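Local coordinates for regulatory protein BLAR1 (Bacillus licheniformis, PDB 1NRF) that is a receptor for beta-lactam antibiotics that probably senses them by acylation of its extracellular C-terminal penicillin-binding domain and relays the signal to the cytoplasm, at residues V219-D223 and N224-F228; T87-G90 and T91-Y95; F173-Q177 and S178-T182; I246-S249 and I250-K253. One frame throughout, in Å; residues are numbered along the deposited sequence.

Interaction 1 (V219-D223 and N224-F228); sequences VETAD and NTFFF
The turn of the beta hairpin formed by strands 211-220 and 225-234 is closed by Thr221 and Asn224, which meet through one carbonyl. Asn224 O accepts the backbone N of Thr221 at 2.8 Å, and also Thr221 OG1 at 2.9 Å, which arrives from the same face but well above the plane. Thr221 OG1 can bend back to this oxygen because it sits between its own backbone N and carbonyl carbon (chi1 67°); the same rotation sends CG2 toward Phe226, where it lies 4.0 Å from CE2 at the ring edge. Beyond the turn the antiparallel strands begin with the non-hydrogen-bonded pair Glu220-Thr225, followed by the hydrogen-bonded pair Val219-Phe226, in which Phe226 N reaches Val219 O at 2.8 Å. On the face carrying Val219 and Phe226, Val219 CG2 also packs 4.0 Å from Phe228 CE1, the two side chains crossing at about a right angle. The other face, with Glu220 and Thr225, turns to helix 158-170, where Glu220 OE1 bonds Tyr169 OH. Asn224 ties the turn to the end of strand 33-41 and the loop after it: its ND2 bonds Asn41 OD1 and its OD1 accepts from Asn43 N.

Interaction 2 (T87-G90 and T91-Y95); sequences TWDG and TQYPY
A chi1 of 75° turns the indole of Trp88 forward along the chain, toward Gly90 and Thr91, while Tyr93, with CG anti to its carbonyl carbon (chi1 -65°), sets its ring back against Thr91. The motif between them is an inverse gamma turn centred on Gln92, in an irregular surface loop that joins helix 66-76 to helix 104-110 of the sensor domain. Its closing bond, from Tyr93 N to Thr91 O, is weak, and the place of Thr91 O is itself doubtful; Tyr93 N has a second partner in Asn99 OD1. Gly90 CA stands 3.6 Å above one face of the indole, offset toward the rim. The Gly90 backbone takes a conformation accessible essentially to glycine. The carbonyl of Thr91 approaches the six-membered end of the indole at its edge, but too closely in the model for the spacing to be trusted. Asp89 and Thr91 run side by side in the same direction, with Asp89 CB 3.7 Å from Thr91 OG1. The Asp89 carboxylate is turned 68° from the Tyr93 ring, and its OD2 has a long, weak ion pair with Lys118. Tyr93 also stacks on Trp114, and over the centre of one face of its ring Thr91 CG2 sits 3.5 Å above the plane.

Interaction 3 (F173-Q177 and S178-T182); sequences FDFKQ and SNIET
Lys176 and Gln177, at the start of helix 177-187, meet residues 178-182 mainly through their backbone carbonyls, and their side chains run along the helix surface. Gln177 O accepts the backbone N of Glu181 at 3.3 Å. The side chains of Gln177 and Glu181 lie alongside each other and point the same way, their amide and carboxylate planes only 20° apart. Gln177 CG, anti to the backbone N (chi1 167°), starts an extended chain that brings NE2 to 3.4 Å from Glu181 OE2, on an exposed side of the helix. Lys176 occupies the N-cap position. Its carbonyl oxygen receives Asn179 N at 3.0 Å and, more weakly, Ile180 N. The lysine chain bends at its third torsion and crosses near the Asn179 amide at a slant, but Lys176 CE and Asn179 ND2 are modelled too close for the spacing to be relied on. The buried Asn179 is directed by a different partner: its ND2 bonds Glu75 OE2 of helix 66-76, and that same carboxylate oxygen receives Lys176 N, so one acidic group holds both the cap residue and the first turn. On the inner side Ile180 CD1 reaches Phe175, 4.0 Å from CB and near the plane of the ring at its edge, while Phe175 packs on Leu71. One turn on, Thr182 OG1 and Thr182 N grip Ser178 O from opposite faces of its plane. The arrangement is that of a helix N-terminus, where a loop leaving helix 158-170 turns into helix 177-187.

Interaction 4 (I246-S249 and I250-K253); sequences IALS and ILDK
Ile246 and Ile250 form the tightly packed side of this contact, lying side by side and pointing the same way with Ile246 CG2 4.0 Å from Ile250 CD1. Both side chains face neighbouring parts of the fold: Ile246 packs on Phe28 and Ile232, Ile250 on Phe27 and Phe37. Ile246 O accepts Ile250 N at 3.0 Å, and also Ser249 OG at 2.8 Å, which a chi1 of 69° tucks back over the preceding turn. These bonds belong to the last turns of helix 239-253, the C-terminal helix that lies against the central sheet of this penicillin-binding fold. Leu251 N is held by Ala247 O at 2.7 Å, and Leu251 itself reaches Phe228 and Phe37; its CD2 also meets Leu248 CD1 at 4.0 Å, the leucine chains crossing at a slant. Toward the helix end Asp252 N still bonds Leu248 O, whereas the bond from Lys253 N to Ser249 O is weak and Lys253 N donates to Ile250 O as well, at 2.9 Å. The looseness lies in the side chains there: the Asp252 carboxylate is on the exposed side, and the Lys253 chain, bent at its second torsion, leads its amine away from the preceding turn.

In the fold
Interactions 1 and 4 are joined directly: Leu251 CD2 of helix 239-253 packs on both Val219 and Phe228 of the hairpin, so helix and sheet share one apolar layer. Interaction 3 lies about 19 Å from interaction 1, centre to centre, and both use helix 158-170, which covers the sheet face with Glu220 and receives Phe173 and Ile180. Interaction 2 stands apart, a surface contact about 37 Å from interaction 1 between centres and across the chain's centre. Its chemistry differs accordingly: ring faces and a weak turn bond, against the backbone bonds of strand, helix start and helix in interactions 1, 3 and 4, with buried apolar side chains on their inner sides.

Interaction 1 (V219-D223 and N224-F228)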
loop_
_atom_site.group_PDB
_atom_site.type_symbol
_atom_site.label_atom_id
_atom_site.label_comp_id
_atom_site.label_asym_id
_atom_site.label_seq_id
_atom_site.Cartn_x
_atom_site.Cartn_y
_atom_site.Cartn_z
ATOM N N VAL A 219 -7.541 -1.356 9.689
ATOM C CA VAL A 219 -8.910 -1.666 10.061
ATOM C C VAL A 219 -9.324 -0.653 11.117
ATOM O O VAL A 219 -8.626 -0.457 12.124
ATOM C CB VAL A 219 -9.039 -3.089 10.650
ATOM C CG1 VAL A 219 -10.457 -3.309 11.164
ATOM C CG2 VAL A 219 -8.699 -4.129 9.587
ATOM N N GLU A 220 -10.448 0.005 10.878
ATOM C CA GLU A 220 -10.935 0.980 11.833
ATOM C C GLU A 220 -12.114 0.418 12.605
ATOM O O GLU A 220 -13.122 0.034 12.007
ATOM C CB GLU A 220 -11.376 2.248 11.116
ATOM C CG GLU A 220 -10.357 2.770 10.142
ATOM C CD GLU A 220 -10.906 3.888 9.302
ATOM O OE1 GLU A 220 -10.907 5.044 9.778
ATOM O OE2 GLU A 220 -11.349 3.601 8.168
ATOM N N THR A 221 -11.979 0.355 13.927
ATOM C CA THR A 221 -13.073 -0.116 14.769
ATOM C C THR A 221 -13.650 1.102 15.495
ATOM O O THR A 221 -13.248 2.249 15.244
ATOM C CB THR A 221 -12.622 -1.181 15.813
ATOM O OG1 THR A 221 -11.736 -0.588 16.778
ATOM C CG2 THR A 221 -11.934 -2.365 15.107
ATOM N N ALA A 222 -14.599 0.852 16.389
ATOM C CA ALA A 222 -15.247 1.925 17.120
ATOM C C ALA A 222 -14.340 2.566 18.146
ATOM O O ALA A 222 -14.519 3.731 18.482
ATOM C CB ALA A 222 -16.513 1.410 17.794
ATOM N N ASP A 223 -13.363 1.816 18.639
ATOM C CA ASP A 223 -12.459 2.362 19.643
ATOM C C ASP A 223 -10.979 2.089 19.374
ATOM O O ASP A 223 -10.129 2.380 20.222
ATOM C CB ASP A 223 -12.843 1.816 21.021
ATOM C CG ASP A 223 -12.802 0.298 21.081
ATOM O OD1 ASP A 223 -12.827 -0.348 20.009
ATOM O OD2 ASP A 223 -12.757 -0.254 22.205
ATOM N N ASN A 224 -10.663 1.559 18.195
ATOM C CA ASN A 224 -9.275 1.237 17.871
ATOM C C ASN A 224 -8.990 1.256 16.361
ATOM O O ASN A 224 -9.902 1.339 15.539
ATOM C CB ASN A 224 -8.947 -0.146 18.452
ATOM C CG ASN A 224 -7.481 -0.316 18.802
ATOM O OD1 ASN A 224 -6.674 0.604 18.645
ATOM N ND2 ASN A 224 -7.129 -1.503 19.288
ATOM N N THR A 225 -7.711 1.203 16.011
ATOM C CA THR A 225 -7.290 1.186 14.616
ATOM C C THR A 225 -6.111 0.236 14.484
ATOM O O THR A 225 -5.118 0.346 15.209
ATOM C CB THR A 225 -6.867 2.572 14.128
ATOM O OG1 THR A 225 -7.894 3.513 14.440
ATOM C CG2 THR A 225 -6.664 2.566 12.615
ATOM N N PHE A 226 -6.231 -0.700 13.555
ATOM C CA PHE A 226 -5.189 -1.684 13.331
ATOM C C PHE A 226 -4.511 -1.432 12.002
ATOM O O PHE A 226 -5.178 -1.337 10.980
ATOM C CB PHE A 226 -5.793 -3.098 13.337
ATOM C CG PHE A 226 -6.374 -3.504 14.659
ATOM C CD1 PHE A 226 -5.598 -4.191 15.593
ATOM C CD2 PHE A 226 -7.684 -3.157 14.991
ATOM C CE1 PHE A 226 -6.114 -4.528 16.849
ATOM C CE2 PHE A 226 -8.219 -3.483 16.244
ATOM C CZ PHE A 226 -7.433 -4.171 17.178
ATOM N N PHE A 227 -3.188 -1.333 12.019
ATOM C CA PHE A 227 -2.419 -1.117 10.800
ATOM C C PHE A 227 -1.709 -2.416 10.465
ATOM O O PHE A 227 -1.111 -3.038 11.335
ATOM C CB PHE A 227 -1.401 0.010 10.998
ATOM C CG PHE A 227 -2.025 1.357 11.240
ATOM C CD1 PHE A 227 -2.320 1.781 12.532
ATOM C CD2 PHE A 227 -2.343 2.188 10.173
ATOM C CE1 PHE A 227 -2.922 3.007 12.757
ATOM C CE2 PHE A 227 -2.947 3.416 10.384
ATOM C CZ PHE A 227 -3.239 3.830 11.683
ATOM N N PHE A 228 -1.773 -2.827 9.204
ATOM C CA PHE A 228 -1.155 -4.083 8.791
ATOM C C PHE A 228 -0.468 -4.032 7.424
ATOM O O PHE A 228 -0.778 -3.202 6.571
ATOM C CB PHE A 228 -2.214 -5.190 8.759
ATOM C CG PHE A 228 -3.320 -4.918 7.792
ATOM C CD1 PHE A 228 -4.429 -4.181 8.174
ATOM C CD2 PHE A 228 -3.216 -5.332 6.463
ATOM C CE1 PHE A 228 -5.427 -3.852 7.247
ATOM C CE2 PHE A 228 -4.204 -5.008 5.528
ATOM C CZ PHE A 228 -5.313 -4.264 5.926
HETATM O O HOH W 1 -10.763 4.059 13.986
#

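Interaction 2 (T87-G90 and T91-Y95)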
loop_
_atom_site.group_PDB
_atom_site.type_symbol
_atom_site.label_atom_id
_atom_site.label_comp_id
_atom_site.label_asym_id
_atom_site.label_seq_id
_atom_site.Cartn_x
_atom_site.Cartn_y
_atom_site.Cartn_z
ATOM N N THR A 87 -8.773 11.247 -19.361
ATOM C CA THR A 87 -9.053 10.449 -20.554
ATOM C C THR A 87 -7.830 9.622 -20.930
ATOM O O THR A 87 -6.691 10.060 -20.761
ATOM C CB THR A 87 -9.445 11.340 -21.766
ATOM O OG1 THR A 87 -10.657 12.048 -21.470
ATOM C CG2 THR A 87 -9.653 10.489 -23.019
ATOM N N TRP A 88 -8.064 8.422 -21.445
ATOM C CA TRP A 88 -6.954 7.567 -21.815
ATOM C C TRP A 88 -6.594 7.631 -23.302
ATOM O O TRP A 88 -7.460 7.663 -24.179
ATOM C CB TRP A 88 -7.237 6.121 -21.389
ATOM C CG TRP A 88 -8.218 5.412 -22.236
ATOM C CD1 TRP A 88 -9.517 5.757 -22.452
ATOM C CD2 TRP A 88 -7.983 4.222 -22.997
ATOM N NE1 TRP A 88 -10.111 4.854 -23.305
ATOM C CE2 TRP A 88 -9.191 3.901 -23.654
ATOM C CE3 TRP A 88 -6.868 3.395 -23.186
ATOM C CZ2 TRP A 88 -9.318 2.789 -24.490
ATOM C CZ3 TRP A 88 -6.993 2.290 -24.015
ATOM C CH2 TRP A 88 -8.213 1.997 -24.657
ATOM N N ASP A 89 -5.288 7.657 -23.549
ATOM C CA ASP A 89 -4.716 7.722 -24.885
ATOM C C ASP A 89 -5.533 6.906 -25.872
ATOM O O ASP A 89 -6.261 7.442 -26.704
ATOM C CB ASP A 89 -3.288 7.172 -24.856
ATOM C CG ASP A 89 -2.597 7.408 -23.524
ATOM O OD1 ASP A 89 -3.040 6.836 -22.498
ATOM O OD2 ASP A 89 -1.608 8.169 -23.508
ATOM N N GLY A 90 -5.392 5.594 -25.755
ATOM C CA GLY A 90 -6.079 4.667 -26.629
ATOM C C GLY A 90 -5.201 3.438 -26.640
ATOM O O GLY A 90 -5.475 2.451 -27.325
ATOM N N THR A 91 -4.125 3.525 -25.861
ATOM C CA THR A 91 -3.156 2.448 -25.720
ATOM C C THR A 91 -3.826 1.179 -25.213
ATOM O O THR A 91 -4.489 1.189 -24.179
ATOM C CB THR A 91 -2.046 2.830 -24.722
ATOM O OG1 THR A 91 -1.376 4.014 -25.177
ATOM C CG2 THR A 91 -1.041 1.686 -24.574
ATOM N N GLN A 92 -3.647 0.089 -25.951
ATOM C CA GLN A 92 -4.223 -1.195 -25.579
ATOM C C GLN A 92 -3.294 -1.847 -24.551
ATOM O O GLN A 92 -2.394 -2.604 -24.913
ATOM C CB GLN A 92 -4.348 -2.090 -26.822
ATOM C CG GLN A 92 -5.256 -3.311 -26.662
ATOM C CD GLN A 92 -5.154 -4.299 -27.830
ATOM O OE1 GLN A 92 -5.909 -5.272 -27.906
ATOM N NE2 GLN A 92 -4.213 -4.054 -28.736
ATOM N N TYR A 93 -3.496 -1.535 -23.272
ATOM C CA TYR A 93 -2.669 -2.115 -22.214
ATOM C C TYR A 93 -3.062 -3.575 -21.983
ATOM O O TYR A 93 -4.174 -3.987 -22.318
ATOM C CB TYR A 93 -2.806 -1.323 -20.904
ATOM C CG TYR A 93 -2.288 0.099 -20.984
ATOM C CD1 TYR A 93 -3.148 1.164 -21.267
ATOM C CD2 TYR A 93 -0.932 0.378 -20.806
ATOM C CE1 TYR A 93 -2.670 2.472 -21.371
ATOM C CE2 TYR A 93 -0.446 1.682 -20.910
ATOM C CZ TYR A 93 -1.321 2.720 -21.194
ATOM O OH TYR A 93 -0.846 4.003 -21.319
ATOM N N PRO A 94 -2.146 -4.377 -21.413
ATOM C CA PRO A 94 -2.380 -5.802 -21.134
ATOM C C PRO A 94 -3.565 -6.088 -20.209
ATOM O O PRO A 94 -3.935 -7.240 -20.011
ATOM C CB PRO A 94 -1.057 -6.253 -20.514
ATOM C CG PRO A 94 -0.053 -5.320 -21.128
ATOM C CD PRO A 94 -0.767 -4.000 -21.059
ATOM N N TYR A 95 -4.163 -5.038 -19.655
ATOM C CA TYR A 95 -5.285 -5.192 -18.733
ATOM C C TYR A 95 -6.453 -4.335 -19.191
ATOM O O TYR A 95 -6.349 -3.113 -19.263
ATOM C CB TYR A 95 -4.823 -4.801 -17.327
ATOM C CG TYR A 95 -3.422 -5.296 -17.070
ATOM C CD1 TYR A 95 -2.315 -4.524 -17.434
ATOM C CD2 TYR A 95 -3.197 -6.596 -16.616
ATOM C CE1 TYR A 95 -1.025 -5.039 -17.368
ATOM C CE2 TYR A 95 -1.911 -7.124 -16.546
ATOM C CZ TYR A 95 -0.832 -6.343 -16.930
ATOM O OH TYR A 95 0.433 -6.882 -16.921
#

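Interaction 3 (F173-Q177 and S178-T182)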
loop_
_atom_site.group_PDB
_atom_site.type_symbol
_atom_site.label_atom_id
_atom_site.label_comp_id
_atom_site.label_asym_id
_atom_site.label_seq_id
_atom_site.Cartn_x
_atom_site.Cartn_y
_atom_site.Cartn_z
ATOM N N PHE A 173 2.111 14.127 9.061
ATOM C CA PHE A 173 2.818 14.793 7.972
ATOM C C PHE A 173 2.181 16.152 7.694
ATOM O O PHE A 173 2.630 16.901 6.828
ATOM C CB PHE A 173 2.775 13.925 6.714
ATOM C CG PHE A 173 3.657 12.716 6.790
ATOM C CD1 PHE A 173 3.309 11.541 6.135
ATOM C CD2 PHE A 173 4.862 12.762 7.493
ATOM C CE1 PHE A 173 4.151 10.429 6.174
ATOM C CE2 PHE A 173 5.707 11.661 7.540
ATOM C CZ PHE A 173 5.354 10.490 6.878
ATOM N N ASP A 174 1.117 16.446 8.435
ATOM C CA ASP A 174 0.400 17.709 8.329
ATOM C C ASP A 174 0.083 18.176 6.908
ATOM O O ASP A 174 0.581 19.209 6.451
ATOM C CB ASP A 174 1.185 18.791 9.071
ATOM C CG ASP A 174 0.437 20.097 9.154
ATOM O OD1 ASP A 174 -0.800 20.066 9.339
ATOM O OD2 ASP A 174 1.087 21.155 9.045
ATOM N N PHE A 175 -0.738 17.400 6.209
ATOM C CA PHE A 175 -1.161 17.743 4.858
ATOM C C PHE A 175 -2.572 18.293 5.001
ATOM O O PHE A 175 -3.193 18.130 6.046
ATOM C CB PHE A 175 -1.176 16.500 3.960
ATOM C CG PHE A 175 0.195 16.021 3.554
ATOM C CD1 PHE A 175 1.081 16.879 2.909
ATOM C CD2 PHE A 175 0.598 14.711 3.816
ATOM C CE1 PHE A 175 2.349 16.445 2.530
ATOM C CE2 PHE A 175 1.858 14.265 3.445
ATOM C CZ PHE A 175 2.741 15.137 2.798
ATOM N N LYS A 176 -3.085 18.948 3.967
ATOM C CA LYS A 176 -4.437 19.486 4.054
ATOM C C LYS A 176 -5.379 18.344 4.455
ATOM O O LYS A 176 -5.391 17.275 3.833
ATOM C CB LYS A 176 -4.857 20.116 2.716
ATOM C CG LYS A 176 -4.095 21.403 2.377
ATOM C CD LYS A 176 -4.514 22.001 1.027
ATOM C CE LYS A 176 -4.044 21.146 -0.154
ATOM N NZ LYS A 176 -4.564 21.613 -1.488
ATOM N N GLN A 177 -6.135 18.571 5.526
ATOM C CA GLN A 177 -7.073 17.587 6.051
ATOM C C GLN A 177 -7.937 16.986 4.941
ATOM O O GLN A 177 -8.235 15.790 4.943
ATOM C CB GLN A 177 -7.949 18.254 7.110
ATOM C CG GLN A 177 -9.166 17.459 7.520
ATOM C CD GLN A 177 -10.277 18.351 8.048
ATOM O OE1 GLN A 177 -10.166 18.932 9.133
ATOM N NE2 GLN A 177 -11.354 18.476 7.270
ATOM N N SER A 178 -8.314 17.828 3.986
ATOM C CA SER A 178 -9.141 17.421 2.858
ATOM C C SER A 178 -8.536 16.338 1.963
ATOM O O SER A 178 -9.235 15.422 1.530
ATOM C CB SER A 178 -9.475 18.646 2.002
ATOM O OG SER A 178 -10.193 18.282 0.835
ATOM N N ASN A 179 -7.246 16.441 1.674
ATOM C CA ASN A 179 -6.598 15.463 0.810
ATOM C C ASN A 179 -6.431 14.101 1.479
ATOM O O ASN A 179 -6.561 13.065 0.823
ATOM C CB ASN A 179 -5.253 16.005 0.341
ATOM C CG ASN A 179 -5.396 17.328 -0.389
ATOM O OD1 ASN A 179 -6.353 17.534 -1.127
ATOM N ND2 ASN A 179 -4.440 18.224 -0.195
ATOM N N ILE A 180 -6.146 14.109 2.780
ATOM C CA ILE A 180 -5.997 12.875 3.551
ATOM C C ILE A 180 -7.302 12.089 3.415
ATOM O O ILE A 180 -7.302 10.902 3.090
ATOM C CB ILE A 180 -5.780 13.165 5.068
ATOM C CG1 ILE A 180 -4.494 13.967 5.290
ATOM C CG2 ILE A 180 -5.761 11.857 5.847
ATOM C CD1 ILE A 180 -3.226 13.217 4.932
ATOM N N GLU A 181 -8.411 12.775 3.686
ATOM C CA GLU A 181 -9.743 12.183 3.609
ATOM C C GLU A 181 -10.019 11.633 2.217
ATOM O O GLU A 181 -10.665 10.592 2.075
ATOM C CB GLU A 181 -10.807 13.228 3.964
ATOM C CG GLU A 181 -11.162 13.283 5.436
ATOM C CD GLU A 181 -11.915 14.560 5.807
ATOM O OE1 GLU A 181 -12.826 14.970 5.047
ATOM O OE2 GLU A 181 -11.600 15.145 6.868
ATOM N N THR A 182 -9.526 12.339 1.199
ATOM C CA THR A 182 -9.709 11.924 -0.187
ATOM C C THR A 182 -8.964 10.625 -0.479
ATOM O O THR A 182 -9.510 9.719 -1.102
ATOM C CB THR A 182 -9.212 13.006 -1.170
ATOM O OG1 THR A 182 -9.813 14.267 -0.846
ATOM C CG2 THR A 182 -9.590 12.629 -2.592
#

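Interaction 4 (I246-S249 and I250-K253)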
loop_
_atom_site.group_PDB
_atom_site.type_symbol
_atom_site.label_atom_id
_atom_site.label_comp_id
_atom_site.label_asym_id
_atom_site.label_seq_id
_atom_site.Cartn_x
_atom_site.Cartn_y
_atom_site.Cartn_z
ATOM N N ILE A 246 -4.229 -13.691 2.182
ATOM C CA ILE A 246 -3.462 -14.137 3.339
ATOM C C ILE A 246 -3.682 -13.186 4.522
ATOM O O ILE A 246 -4.071 -13.610 5.613
ATOM C CB ILE A 246 -1.961 -14.192 3.018
ATOM C CG1 ILE A 246 -1.693 -15.292 1.992
ATOM C CG2 ILE A 246 -1.161 -14.423 4.290
ATOM C CD1 ILE A 246 -0.256 -15.338 1.472
ATOM N N ALA A 247 -3.433 -11.900 4.303
ATOM C CA ALA A 247 -3.617 -10.905 5.357
ATOM C C ALA A 247 -5.015 -11.005 5.950
ATOM O O ALA A 247 -5.194 -10.925 7.162
ATOM C CB ALA A 247 -3.405 -9.497 4.800
ATOM N N LEU A 248 -5.996 -11.171 5.072
ATOM C CA LEU A 248 -7.399 -11.261 5.456
ATOM C C LEU A 248 -7.749 -12.499 6.285
ATOM O O LEU A 248 -8.558 -12.420 7.202
ATOM C CB LEU A 248 -8.270 -11.197 4.196
ATOM C CG LEU A 248 -9.125 -9.940 3.998
ATOM C CD1 LEU A 248 -8.489 -8.718 4.634
ATOM C CD2 LEU A 248 -9.335 -9.740 2.509
ATOM N N SER A 249 -7.144 -13.636 5.970
ATOM C CA SER A 249 -7.413 -14.843 6.729
ATOM C C SER A 249 -6.802 -14.646 8.106
ATOM O O SER A 249 -7.418 -14.968 9.121
ATOM C CB SER A 249 -6.797 -16.067 6.053
ATOM O OG SER A 249 -5.384 -16.038 6.118
ATOM N N ILE A 250 -5.591 -14.096 8.147
ATOM C CA ILE A 250 -4.938 -13.855 9.430
ATOM C C ILE A 250 -5.733 -12.829 10.232
ATOM O O ILE A 250 -5.937 -13.004 11.424
ATOM C CB ILE A 250 -3.481 -13.366 9.250
ATOM C CG1 ILE A 250 -2.662 -14.457 8.554
ATOM C CG2 ILE A 250 -2.862 -13.014 10.607
ATOM C CD1 ILE A 250 -1.224 -14.078 8.294
ATOM N N LEU A 251 -6.193 -11.771 9.571
ATOM C CA LEU A 251 -6.983 -10.736 10.245
ATOM C C LEU A 251 -8.247 -11.326 10.848
ATOM O O LEU A 251 -8.665 -10.950 11.942
ATOM C CB LEU A 251 -7.369 -9.632 9.257
ATOM C CG LEU A 251 -6.661 -8.278 9.365
ATOM C CD1 LEU A 251 -5.174 -8.479 9.549
ATOM C CD2 LEU A 251 -6.949 -7.452 8.109
ATOM N N ASP A 252 -8.853 -12.250 10.114
ATOM C CA ASP A 252 -10.072 -12.912 10.533
ATOM C C ASP A 252 -9.774 -13.959 11.602
ATOM O O ASP A 252 -10.666 -14.384 12.339
ATOM C CB ASP A 252 -10.739 -13.556 9.315
ATOM C CG ASP A 252 -11.795 -14.574 9.692
ATOM O OD1 ASP A 252 -11.446 -15.763 9.878
ATOM O OD2 ASP A 252 -12.973 -14.177 9.813
ATOM N N LYS A 253 -8.509 -14.361 11.686
ATOM C CA LYS A 253 -8.082 -15.354 12.664
ATOM C C LYS A 253 -7.947 -14.724 14.053
ATOM O O LYS A 253 -8.211 -15.368 15.067
ATOM C CB LYS A 253 -6.744 -15.965 12.233
ATOM C CG LYS A 253 -6.264 -17.111 13.100
ATOM C CD LYS A 253 -7.224 -18.286 13.039
ATOM C CE LYS A 253 -6.610 -19.519 13.680
ATOM N NZ LYS A 253 -7.469 -20.724 13.525
#